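MexT protein (Pseudomonas aeruginosa, PDB 6L33) activates transcription of the MexEF-OprN efflux pump as a LysR-type regulator and probably binds DNA through a domain absent from this regulatory-domain chain. Local coordinates at residues D112-G115 against F116-E120; G92-T95 against L96-C100. One frame throughout, in Å; residues are numbered along the deposited sequence.

Interaction 1. Residues D112-G115 against F116-E120; sequences DLSG and FVDEE. With SO4 (sulfate ion), chain G.
At the N-terminus of helix 116-123, Gly115 in the N-cap position is tied to Asp118, three residues on; the bond is one half of what would be a capping box. Gly115 has no side chain to offer the helix, but its backbone N donates to Asp118 OD2 at 2.6 Å, a short bond that meets the carboxylate oxygen on its anti side, 17° out of plane. Asp118 CG lies anti to its own carbonyl carbon (chi1 -54°), which swings the carboxylate back over the start of the helix, where OD2 also comes within 3.7 Å of Ser114 CB. The helical ladder begins as Glu119 N donates to Gly115 O at 3.0 Å. A water gives a proton to Leu113 O and, weakly, to Asp118 OD1, and is also bonded to Ser114 OG. OD1 has a second partner in Arg128, whose salt bridge helps fix the carboxylate. The first turn holds a sulfate, probably from the crystallisation liquor. Phe116 N donates to sulfate O1 at 3.0 Å. Val117 N donates to sulfate O2 at 3.2 Å. Paired backbone N-H groups gripping an oxyanion in this way are typical of an anion site at a helix N-terminus.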
ATOM      1  N   ASP B 112     -12.274  -7.253  -6.741  1.00 16.70           N
ATOM      2  CA  ASP B 112     -13.031  -8.479  -6.954  1.00 13.95           C
ATOM      3  C   ASP B 112     -13.118  -9.278  -5.660  1.00 18.58           C
ATOM      4  O   ASP B 112     -12.172  -9.314  -4.868  1.00 20.35           O
ATOM      5  CB  ASP B 112     -12.386  -9.323  -8.050  1.00 16.37           C
ATOM      6  CG  ASP B 112     -13.374 -10.252  -8.727  1.00 25.98           C
ATOM      7  OD1 ASP B 112     -14.548 -10.286  -8.301  1.00 26.38           O
ATOM      8  OD2 ASP B 112     -12.979 -10.947  -9.688  1.00 33.93           O
ATOM      9  N   LEU B 113     -14.264  -9.913  -5.440  1.00 14.79           N
ATOM     10  CA  LEU B 113     -14.455 -10.762  -4.271  1.00 21.27           C
ATOM     11  C   LEU B 113     -14.104 -12.220  -4.532  1.00 19.73           C
ATOM     12  O   LEU B 113     -14.185 -13.038  -3.611  1.00 21.63           O
ATOM     13  CB  LEU B 113     -15.899 -10.658  -3.771  1.00 16.38           C
ATOM     14  CG  LEU B 113     -16.128  -9.510  -2.787  1.00 20.00           C
ATOM     15  CD1 LEU B 113     -17.581  -9.448  -2.353  1.00 13.72           C
ATOM     16  CD2 LEU B 113     -15.208  -9.653  -1.582  1.00 18.17           C
ATOM     17  N   SER B 114     -13.716 -12.566  -5.756  1.00 17.08           N
ATOM     18  CA  SER B 114     -13.273 -13.912  -6.074  1.00 16.67           C
ATOM     19  C   SER B 114     -11.916 -13.841  -6.756  1.00 16.57           C
ATOM     20  O   SER B 114     -11.534 -12.816  -7.330  1.00 20.76           O
ATOM     21  CB  SER B 114     -14.286 -14.649  -6.961  1.00 21.30           C
ATOM     22  OG  SER B 114     -15.570 -14.661  -6.358  1.00 34.19           O
ATOM     23  N   GLY B 115     -11.183 -14.944  -6.675  1.00 13.60           N
ATOM     24  CA  GLY B 115      -9.858 -15.004  -7.257  1.00 15.84           C
ATOM     25  C   GLY B 115      -9.576 -16.324  -7.940  1.00 12.77           C
ATOM     26  O   GLY B 115     -10.498 -17.088  -8.245  1.00 12.75           O
ATOM     27  N   PHE B 116      -8.296 -16.601  -8.186  1.00 16.34           N
ATOM     28  CA  PHE B 116      -7.926 -17.838  -8.863  1.00 19.28           C
ATOM     29  C   PHE B 116      -8.202 -19.059  -7.996  1.00 15.53           C
ATOM     30  O   PHE B 116      -8.549 -20.121  -8.524  1.00 13.25           O
ATOM     31  CB  PHE B 116      -6.456 -17.786  -9.264  1.00 18.09           C
ATOM     32  CG  PHE B 116      -6.175 -16.846 -10.401  1.00 26.08           C
ATOM     33  CD1 PHE B 116      -6.599 -17.147 -11.686  1.00 26.62           C
ATOM     34  CD2 PHE B 116      -5.493 -15.659 -10.187  1.00 27.75           C
ATOM     35  CE1 PHE B 116      -6.344 -16.285 -12.736  1.00 25.44           C
ATOM     36  CE2 PHE B 116      -5.237 -14.792 -11.233  1.00 28.03           C
ATOM     37  CZ  PHE B 116      -5.663 -15.105 -12.508  1.00 24.30           C
ATOM     38  N   VAL B 117      -8.057 -18.928  -6.677  1.00 19.58           N
ATOM     39  CA  VAL B 117      -8.410 -20.022  -5.774  1.00 15.27           C
ATOM     40  C   VAL B 117      -9.869 -20.416  -5.973  1.00 14.85           C
ATOM     41  O   VAL B 117     -10.205 -21.602  -6.071  1.00 17.83           O
ATOM     42  CB  VAL B 117      -8.123 -19.625  -4.314  1.00 14.48           C
ATOM     43  CG1 VAL B 117      -8.882 -20.529  -3.353  1.00 11.37           C
ATOM     44  CG2 VAL B 117      -6.624 -19.672  -4.037  1.00 13.21           C
ATOM     45  N   ASP B 118     -10.755 -19.420  -6.043  1.00 16.05           N
ATOM     46  CA  ASP B 118     -12.164 -19.691  -6.300  1.00 10.36           C
ATOM     47  C   ASP B 118     -12.360 -20.339  -7.664  1.00 14.32           C
ATOM     48  O   ASP B 118     -13.202 -21.231  -7.823  1.00 16.35           O
ATOM     49  CB  ASP B 118     -12.963 -18.394  -6.202  1.00 12.08           C
ATOM     50  CG  ASP B 118     -12.746 -17.681  -4.884  1.00 10.55           C
ATOM     51  OD1 ASP B 118     -13.330 -18.122  -3.874  1.00 13.62           O
ATOM     52  OD2 ASP B 118     -11.987 -16.689  -4.856  1.00 14.11           O
ATOM     53  N   GLU B 119     -11.589 -19.899  -8.661  1.00 17.46           N
ATOM     54  CA  GLU B 119     -11.655 -20.512  -9.982  1.00 18.02           C
ATOM     55  C   GLU B 119     -11.250 -21.979  -9.923  1.00 20.80           C
ATOM     56  O   GLU B 119     -11.891 -22.834 -10.544  1.00 14.09           O
ATOM     57  CB  GLU B 119     -10.763 -19.733 -10.951  1.00 17.51           C
ATOM     58  CG  GLU B 119     -10.754 -20.242 -12.382  1.00 26.86           C
ATOM     59  CD  GLU B 119      -9.858 -19.408 -13.285  1.00 33.23           C
ATOM     60  OE1 GLU B 119      -9.897 -18.163 -13.177  1.00 31.12           O
ATOM     61  OE2 GLU B 119      -9.111 -19.995 -14.095  1.00 40.87           O
ATOM     62  N   GLU B 120     -10.203 -22.293  -9.155  1.00 19.96           N
ATOM     63  CA  GLU B 120      -9.744 -23.675  -9.057  1.00 18.02           C
ATOM     64  C   GLU B 120     -10.714 -24.535  -8.254  1.00 17.46           C
ATOM     65  O   GLU B 120     -10.990 -25.681  -8.631  1.00 16.75           O
ATOM     66  CB  GLU B 120      -8.347 -23.716  -8.438  1.00 17.88           C
ATOM     67  CG  GLU B 120      -7.736 -25.109  -8.358  1.00 19.45           C
ATOM     68  CD  GLU B 120      -7.448 -25.722  -9.721  1.00 31.68           C
ATOM     69  OE1 GLU B 120      -7.187 -26.943  -9.776  1.00 23.24           O
ATOM     70  OE2 GLU B 120      -7.471 -24.990 -10.735  1.00 26.74           O
TER
HETATM   71  S   SO4 G 401      -5.897 -15.556  -5.551  1.00 26.36           S
HETATM   72  O1  SO4 G 401      -6.275 -14.839  -6.766  1.00 22.99           O
HETATM   73  O2  SO4 G 401      -7.034 -16.338  -5.073  1.00 16.04           O
HETATM   74  O3  SO4 G 401      -4.774 -16.442  -5.842  1.00 26.05           O
HETATM   75  O4  SO4 G 401      -5.503 -14.596  -4.525  1.00 21.24           O
HETATM   76  O   HOH W   1     -15.325 -15.938  -3.777  1.00 21.63           O

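Interaction 2. Residues G92-T95 against L96-C100; sequences GQLT and LDDYC
Thr95 and Asp98 exchange two reciprocal hydrogen bonds at the start of helix 96-101. In one, Asp98 N donates to Thr95 OG1 at 3.2 Å, almost straight at 174°. In the other, Thr95 N donates to Asp98 OD2, also at 3.2 Å, approaching from above the carboxylate plane, 46° out of it. The threonine torsion explains the first bond: with chi1 67°, OG1 sits between the backbone N and the carbonyl carbon and faces the first turn, while CG2 lies 3.9 Å from Asp98 OD2. Among backbone bonds, Tyr99 N donates to Thr95 O at 2.9 Å and opens the helical ladder. A water may bridge Gln93 O and Asp98 OD2, though it cannot serve every acceptor around it at once.

Nonpolar contact lies beside this polar network, where Leu94 CD2 rests 3.8 Å from Asp98 CB. The leucine is buried and also packs on Ile84 and Ile150, which joins the loop to the sheet beneath it. Two further polar bonds lead away from the turn to other parts of the domain: the Tyr99 ring runs into the interior, where OH bonds to Thr152 OG1, and Asp97 OD1 turns to a salt bridge with Arg126. The reciprocal Thr95-Asp98 pairing is a capping box, a classic N-terminal helix cap.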
ATOM      1  N   GLY B  92      -2.806 -28.618  14.184  1.00 19.33           N
ATOM      2  CA  GLY B  92      -2.961 -29.385  12.960  1.00 21.47           C
ATOM      3  C   GLY B  92      -3.126 -28.509  11.736  1.00 27.88           C
ATOM      4  O   GLY B  92      -3.613 -27.380  11.796  1.00 17.53           O
ATOM      5  N   GLN B  93      -2.709 -29.051  10.596  1.00 15.94           N
ATOM      6  CA  GLN B  93      -2.845 -28.348   9.332  1.00 19.21           C
ATOM      7  C   GLN B  93      -4.294 -28.380   8.862  1.00 19.86           C
ATOM      8  O   GLN B  93      -5.053 -29.302   9.174  1.00 14.06           O
ATOM      9  CB  GLN B  93      -1.934 -28.967   8.271  1.00 22.28           C
ATOM     10  CG  GLN B  93      -0.462 -28.622   8.450  1.00 31.86           C
ATOM     11  CD  GLN B  93       0.293 -28.550   7.135  1.00 38.84           C
ATOM     12  OE1 GLN B  93      -0.213 -28.030   6.139  1.00 42.18           O
ATOM     13  NE2 GLN B  93       1.514 -29.074   7.127  1.00 49.08           N
ATOM     14  N   LEU B  94      -4.675 -27.353   8.110  1.00 18.78           N
ATOM     15  CA  LEU B  94      -6.022 -27.291   7.564  1.00 18.74           C
ATOM     16  C   LEU B  94      -6.205 -28.351   6.485  1.00 19.47           C
ATOM     17  O   LEU B  94      -5.368 -28.489   5.587  1.00 19.77           O
ATOM     18  CB  LEU B  94      -6.300 -25.904   6.985  1.00 18.08           C
ATOM     19  CG  LEU B  94      -6.249 -24.714   7.943  1.00 25.08           C
ATOM     20  CD1 LEU B  94      -6.254 -23.410   7.164  1.00 34.69           C
ATOM     21  CD2 LEU B  94      -7.416 -24.763   8.917  1.00 27.55           C
ATOM     22  N   THR B  95      -7.291 -29.109   6.584  1.00 15.20           N
ATOM     23  CA  THR B  95      -7.708 -29.949   5.475  1.00 15.93           C
ATOM     24  C   THR B  95      -8.468 -29.111   4.452  1.00 19.25           C
ATOM     25  O   THR B  95      -8.810 -27.948   4.690  1.00 14.89           O
ATOM     26  CB  THR B  95      -8.593 -31.099   5.955  1.00 18.59           C
ATOM     27  OG1 THR B  95      -9.829 -30.569   6.451  1.00 18.60           O
ATOM     28  CG2 THR B  95      -7.904 -31.894   7.054  1.00 18.48           C
ATOM     29  N   LEU B  96      -8.740 -29.720   3.297  1.00 18.99           N
ATOM     30  CA  LEU B  96      -9.549 -29.045   2.289  1.00 17.41           C
ATOM     31  C   LEU B  96     -10.913 -28.663   2.849  1.00 14.58           C
ATOM     32  O   LEU B  96     -11.415 -27.565   2.581  1.00 17.04           O
ATOM     33  CB  LEU B  96      -9.698 -29.935   1.055  1.00 21.24           C
ATOM     34  CG  LEU B  96     -10.551 -29.374  -0.086  1.00 21.40           C
ATOM     35  CD1 LEU B  96     -10.008 -28.034  -0.571  1.00 19.54           C
ATOM     36  CD2 LEU B  96     -10.626 -30.373  -1.226  1.00 24.53           C
ATOM     37  N   ASP B  97     -11.519 -29.550   3.644  1.00 15.24           N
ATOM     38  CA  ASP B  97     -12.809 -29.248   4.261  1.00 20.45           C
ATOM     39  C   ASP B  97     -12.703 -28.050   5.198  1.00 15.86           C
ATOM     40  O   ASP B  97     -13.547 -27.148   5.164  1.00 15.78           O
ATOM     41  CB  ASP B  97     -13.336 -30.469   5.018  1.00 18.91           C
ATOM     42  CG  ASP B  97     -13.989 -31.487   4.106  1.00 27.52           C
ATOM     43  OD1 ASP B  97     -14.431 -31.108   3.002  1.00 23.43           O
ATOM     44  OD2 ASP B  97     -14.067 -32.670   4.503  1.00 30.62           O
ATOM     45  N   ASP B  98     -11.681 -28.038   6.062  1.00 12.98           N
ATOM     46  CA  ASP B  98     -11.453 -26.881   6.924  1.00 18.62           C
ATOM     47  C   ASP B  98     -11.302 -25.610   6.103  1.00 13.54           C
ATOM     48  O   ASP B  98     -11.868 -24.564   6.443  1.00 14.65           O
ATOM     49  CB  ASP B  98     -10.200 -27.080   7.780  1.00 19.28           C
ATOM     50  CG  ASP B  98     -10.280 -28.294   8.683  1.00 29.40           C
ATOM     51  OD1 ASP B  98     -11.401 -28.754   8.983  1.00 28.57           O
ATOM     52  OD2 ASP B  98      -9.207 -28.780   9.104  1.00 22.81           O
ATOM     53  N   TYR B  99     -10.533 -25.685   5.017  1.00 13.26           N
ATOM     54  CA  TYR B  99     -10.262 -24.511   4.196  1.00 17.11           C
ATOM     55  C   TYR B  99     -11.548 -23.937   3.619  1.00 17.00           C
ATOM     56  O   TYR B  99     -11.792 -22.727   3.688  1.00 16.09           O
ATOM     57  CB  TYR B  99      -9.285 -24.890   3.083  1.00 18.72           C
ATOM     58  CG  TYR B  99      -8.818 -23.737   2.232  1.00 15.79           C
ATOM     59  CD1 TYR B  99      -7.691 -23.007   2.583  1.00 13.90           C
ATOM     60  CD2 TYR B  99      -9.497 -23.384   1.074  1.00 13.72           C
ATOM     61  CE1 TYR B  99      -7.256 -21.954   1.804  1.00 13.88           C
ATOM     62  CE2 TYR B  99      -9.072 -22.330   0.292  1.00 18.62           C
ATOM     63  CZ  TYR B  99      -7.950 -21.619   0.661  1.00 10.36           C
ATOM     64  OH  TYR B  99      -7.521 -20.572  -0.121  1.00 15.11           O
ATOM     65  N   CYS B 100     -12.393 -24.802   3.056  1.00 14.14           N
ATOM     66  CA  CYS B 100     -13.619 -24.353   2.410  1.00 13.94           C
ATOM     67  C   CYS B 100     -14.651 -23.840   3.405  1.00 13.91           C
ATOM     68  O   CYS B 100     -15.558 -23.100   3.009  1.00 13.80           O
ATOM     69  CB  CYS B 100     -14.211 -25.499   1.590  1.00 12.47           C
ATOM     70  SG  CYS B 100     -13.392 -25.742  -0.002  1.00 19.03           S
TER
HETATM   71  O   HOH W   2      -7.100 -28.766  11.107  1.00 27.89           O

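Overall arrangement
Interactions 1 and 2 begin two helices, 116-123 and 96-101, that flank strand 103-107 in the chain and belong to the same subdomain of the periplasmic-binding-protein-like regulatory domain. Their centres lie about 17 Å apart, and they touch where Val117 CG1 packs against Tyr99 OH at 3.5 Å. In both, an aspartate three residues after the N-cap residue accepts from that residue's backbone N; only in 92-100 does a side chain return the bond. The sulfate sits where Phe116 also touches Tyr46 and Arg177, possibly near the effector cleft that LysR regulators usually have between their subdomains; interaction 2 has no bound group. Leu113 packs on Val40 of the second subunit, while no other chain touches interaction 2.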